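Local structure of endoglucanase FnCel5A (Fervidobacterium nodosum, 3NCO) at residues A[200-205]-A[243-248]. The protein probably hydrolyses internal beta-1,4-glucosidic bonds of cellulose, as a glycoside hydrolase family 5 endoglucanase with a TIM-barrel fold. Residues are numbered along the deposited sequence; the frame is centred on the assembly and turned at random.
Sequences VSFHYY and KYVSEW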
ATOM      1  N   VAL A 200       1.808   6.655  -8.847  1.00 15.21           N
ATOM      2  CA  VAL A 200       0.406   6.195  -8.767  1.00 14.42           C
ATOM      3  C   VAL A 200       0.462   4.751  -8.310  1.00 13.61           C
ATOM      4  O   VAL A 200       1.380   3.999  -8.688  1.00 15.60           O
ATOM      5  CB  VAL A 200      -0.272   6.322 -10.191  1.00 16.09           C
ATOM      6  CG1 VAL A 200      -1.560   5.532 -10.271  1.00 16.54           C
ATOM      7  CG2 VAL A 200      -0.497   7.811 -10.531  1.00 17.08           C
ATOM      8  N   SER A 201      -0.501   4.358  -7.474  1.00 14.48           N
ATOM      9  CA  SER A 201      -0.524   2.972  -7.004  1.00 13.99           C
ATOM     10  C   SER A 201      -1.856   2.262  -7.226  1.00 15.19           C
ATOM     11  O   SER A 201      -2.898   2.844  -6.987  1.00 16.44           O
ATOM     12  CB  SER A 201      -0.182   2.970  -5.515  1.00 16.32           C
ATOM     13  OG  SER A 201      -0.230   1.661  -5.012  1.00 13.86           O
ATOM     14  N   PHE A 202      -1.789   0.983  -7.630  1.00 14.82           N
ATOM     15  CA  PHE A 202      -3.023   0.140  -7.680  1.00 14.93           C
ATOM     16  C   PHE A 202      -2.767  -1.098  -6.857  1.00 14.99           C
ATOM     17  O   PHE A 202      -1.620  -1.319  -6.466  1.00 14.59           O
ATOM     18  CB  PHE A 202      -3.471  -0.229  -9.113  1.00 14.50           C
ATOM     19  CG  PHE A 202      -2.607  -1.288  -9.801  1.00 15.49           C
ATOM     20  CD1 PHE A 202      -3.126  -2.546 -10.095  1.00 14.18           C
ATOM     21  CD2 PHE A 202      -1.285  -0.986 -10.204  1.00 14.38           C
ATOM     22  CE1 PHE A 202      -2.315  -3.522 -10.778  1.00 16.70           C
ATOM     23  CE2 PHE A 202      -0.488  -1.942 -10.852  1.00 16.39           C
ATOM     24  CZ  PHE A 202      -1.005  -3.187 -11.130  1.00 16.60           C
ATOM     25  N   HIS A 203      -3.831  -1.792  -6.498  1.00 14.01           N
ATOM     26  CA  HIS A 203      -3.726  -3.036  -5.767  1.00 14.23           C
ATOM     27  C   HIS A 203      -4.259  -4.156  -6.620  1.00 15.97           C
ATOM     28  O   HIS A 203      -5.175  -3.936  -7.419  1.00 18.35           O
ATOM     29  CB  HIS A 203      -4.554  -2.954  -4.513  1.00 15.12           C
ATOM     30  CG  HIS A 203      -4.060  -1.906  -3.571  1.00 14.37           C
ATOM     31  ND1 HIS A 203      -4.725  -1.589  -2.418  1.00 16.37           N
ATOM     32  CD2 HIS A 203      -2.957  -1.131  -3.618  1.00 14.86           C
ATOM     33  CE1 HIS A 203      -4.044  -0.652  -1.773  1.00 14.54           C
ATOM     34  NE2 HIS A 203      -2.964  -0.356  -2.487  1.00 12.97           N
ATOM     35  N   TYR A 204      -3.682  -5.344  -6.474  1.00 16.13           N
ATOM     36  CA  TYR A 204      -4.030  -6.441  -7.352  1.00 15.53           C
ATOM     37  C   TYR A 204      -4.384  -7.697  -6.580  1.00 16.08           C
ATOM     38  O   TYR A 204      -3.536  -8.274  -5.895  1.00 17.20           O
ATOM     39  CB  TYR A 204      -2.932  -6.775  -8.376  1.00 15.62           C
ATOM     40  CG  TYR A 204      -3.490  -7.597  -9.533  1.00 14.89           C
ATOM     41  CD1 TYR A 204      -4.333  -7.019 -10.483  1.00 16.15           C
ATOM     42  CD2 TYR A 204      -3.158  -8.957  -9.669  1.00 16.36           C
ATOM     43  CE1 TYR A 204      -4.850  -7.811 -11.528  1.00 13.35           C
ATOM     44  CE2 TYR A 204      -3.649  -9.739 -10.686  1.00 18.86           C
ATOM     45  CZ  TYR A 204      -4.487  -9.159 -11.613  1.00 18.96           C
ATOM     46  OH  TYR A 204      -4.961  -9.898 -12.648  1.00 18.74           O
ATOM     47  N   TYR A 205      -5.641  -8.118  -6.748  1.00 16.57           N
ATOM     48  CA  TYR A 205      -6.161  -9.330  -6.116  1.00 16.13           C
ATOM     49  C   TYR A 205      -7.040 -10.180  -7.056  1.00 16.71           C
ATOM     50  O   TYR A 205      -7.848 -10.994  -6.593  1.00 18.06           O
ATOM     51  CB  TYR A 205      -7.015  -8.909  -4.931  1.00 16.21           C
ATOM     52  CG  TYR A 205      -6.197  -8.331  -3.795  1.00 14.89           C
ATOM     53  CD1 TYR A 205      -5.441  -9.155  -2.979  1.00 15.57           C
ATOM     54  CD2 TYR A 205      -6.231  -6.931  -3.494  1.00 14.41           C
ATOM     55  CE1 TYR A 205      -4.734  -8.661  -1.909  1.00 16.89           C
ATOM     56  CE2 TYR A 205      -5.520  -6.430  -2.404  1.00 18.23           C
ATOM     57  CZ  TYR A 205      -4.773  -7.287  -1.611  1.00 16.68           C
ATOM     58  OH  TYR A 205      -4.087  -6.827  -0.517  1.00 17.68           O
ATOM     59  N   LYS A 243      -0.782  -4.721 -18.404  1.00 18.80           N
ATOM     60  CA  LYS A 243      -0.560  -3.936 -19.653  1.00 20.02           C
ATOM     61  C   LYS A 243      -1.472  -2.700 -19.746  1.00 19.36           C
ATOM     62  O   LYS A 243      -1.073  -1.597 -20.168  1.00 18.51           O
ATOM     63  CB  LYS A 243      -0.681  -4.835 -20.874  1.00 20.22           C
ATOM     64  CG  LYS A 243      -0.407  -4.106 -22.212  1.00 21.83           C
ATOM     65  CD  LYS A 243      -0.495  -5.087 -23.389  1.00 24.67           C
ATOM     66  CE  LYS A 243      -1.933  -5.216 -23.818  1.00 29.92           C
ATOM     67  NZ  LYS A 243      -2.061  -4.978 -25.291  1.00 34.82           N
ATOM     68  N   TYR A 244      -2.742  -2.878 -19.366  1.00 18.60           N
ATOM     69  CA  TYR A 244      -3.644  -1.761 -19.345  1.00 19.08           C
ATOM     70  C   TYR A 244      -3.112  -0.658 -18.436  1.00 18.44           C
ATOM     71  O   TYR A 244      -3.143   0.523 -18.808  1.00 19.32           O
ATOM     72  CB  TYR A 244      -5.023  -2.251 -18.882  1.00 19.03           C
ATOM     73  CG  TYR A 244      -6.103  -1.212 -18.818  1.00 18.86           C
ATOM     74  CD1 TYR A 244      -6.697  -0.744 -19.981  1.00 19.91           C
ATOM     75  CD2 TYR A 244      -6.601  -0.772 -17.585  1.00 17.93           C
ATOM     76  CE1 TYR A 244      -7.715   0.179 -19.938  1.00 23.98           C
ATOM     77  CE2 TYR A 244      -7.653   0.218 -17.542  1.00 21.83           C
ATOM     78  CZ  TYR A 244      -8.180   0.650 -18.752  1.00 22.79           C
ATOM     79  OH  TYR A 244      -9.219   1.566 -18.815  1.00 26.59           O
ATOM     80  N   VAL A 245      -2.627  -1.025 -17.237  1.00 16.89           N
ATOM     81  CA  VAL A 245      -2.089   0.018 -16.316  1.00 15.70           C
ATOM     82  C   VAL A 245      -0.809   0.650 -16.884  1.00 14.49           C
ATOM     83  O   VAL A 245      -0.634   1.881 -16.786  1.00 16.98           O
ATOM     84  CB  VAL A 245      -1.819  -0.556 -14.929  1.00 15.55           C
ATOM     85  CG1 VAL A 245      -1.192   0.511 -13.943  1.00 15.99           C
ATOM     86  CG2 VAL A 245      -3.177  -1.143 -14.330  1.00 16.66           C
ATOM     87  N   SER A 246       0.054  -0.187 -17.446  1.00 15.15           N
ATOM     88  CA  SER A 246       1.286   0.283 -18.024  1.00 15.46           C
ATOM     89  C   SER A 246       1.034   1.242 -19.172  1.00 17.10           C
ATOM     90  O   SER A 246       1.643   2.311 -19.247  1.00 18.35           O
ATOM     91  CB  SER A 246       2.108  -0.933 -18.496  1.00 16.27           C
ATOM     92  OG  SER A 246       3.160  -0.499 -19.325  1.00 18.23           O
ATOM     93  N   GLU A 247       0.121   0.900 -20.085  1.00 17.18           N
ATOM     94  CA  GLU A 247      -0.144   1.857 -21.172  1.00 17.27           C
ATOM     95  C   GLU A 247      -0.671   3.207 -20.642  1.00 15.98           C
ATOM     96  O   GLU A 247      -0.267   4.298 -21.119  1.00 19.67           O
ATOM     97  CB  GLU A 247      -1.124   1.243 -22.195  1.00 16.81           C
ATOM     98  CG  GLU A 247      -0.566  -0.025 -22.882  1.00 19.77           C
ATOM     99  CD  GLU A 247      -1.578  -0.728 -23.810  1.00 25.46           C
ATOM    100  OE1 GLU A 247      -2.812  -0.466 -23.691  1.00 35.36           O
ATOM    101  OE2 GLU A 247      -1.144  -1.559 -24.653  1.00 32.60           O
ATOM    102  N   TRP A 248      -1.564   3.146 -19.663  1.00 15.77           N
ATOM    103  CA  TRP A 248      -2.044   4.394 -19.033  1.00 16.23           C
ATOM    104  C   TRP A 248      -0.918   5.201 -18.375  1.00 16.52           C
ATOM    105  O   TRP A 248      -0.835   6.423 -18.557  1.00 17.47           O
ATOM    106  CB  TRP A 248      -3.183   4.083 -18.020  1.00 16.50           C
ATOM    107  CG  TRP A 248      -3.714   5.295 -17.350  1.00 17.82           C
ATOM    108  CD1 TRP A 248      -4.761   6.062 -17.753  1.00 18.91           C
ATOM    109  CD2 TRP A 248      -3.210   5.906 -16.147  1.00 16.60           C
ATOM    110  NE1 TRP A 248      -4.945   7.121 -16.888  1.00 17.89           N
ATOM    111  CE2 TRP A 248      -4.013   7.047 -15.880  1.00 18.66           C
ATOM    112  CE3 TRP A 248      -2.160   5.585 -15.249  1.00 17.77           C
ATOM    113  CZ2 TRP A 248      -3.814   7.883 -14.732  1.00 17.35           C
ATOM    114  CZ3 TRP A 248      -1.947   6.431 -14.127  1.00 15.94           C
ATOM    115  CH2 TRP A 248      -2.781   7.552 -13.877  1.00 18.71           C
TER
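One face of the F202 ring receives the methyl CG2 of V245, which stands 4.2 Å from the ring centroid and only 5° off the normal, a nearly centred CH-pi contact. The other methyl, CG1, reaches toward the CD2–CE2 side of the same ring, 4.0 Å from F202 CE2, so both branches of V245 engage the one aromatic. F202 lifts its ring from the strand with CG between the backbone N and the carbonyl carbon (chi1 74°), and F242, one helical turn before S246, meets this ring edge-to-face. The indole of W248 is approached obliquely by V200: CG1 lies 4.0 Å from W248 CZ3 and V200 CG2 is 4.1 Å from both CZ3 and CH2, so both methyls meet the CZ3 corner and CG2 also reaches CH2. With CG anti to the backbone N (chi1 -180°), the indole is carried off the helix toward the strand, its six-membered ring leading, and crosses the valine at about a right angle. I256, on the neighbouring strand 256-261, touches both F202 and V245 and extends the apolar layer. The contact is the strand–helix packing of a beta-alpha-beta unit (198-204, 232-252, 256-261) in the family 5 (beta/alpha)8 barrel. S201 points away from the helix and hydrogen-bonds F257 O through OG, while H203, which has no contact with 243-248, bonds E144 OE2 through ND1. Apolar packing, largely buried though W248 is partly exposed, thus holds helix to strand here without any directional polar bond between the two segments.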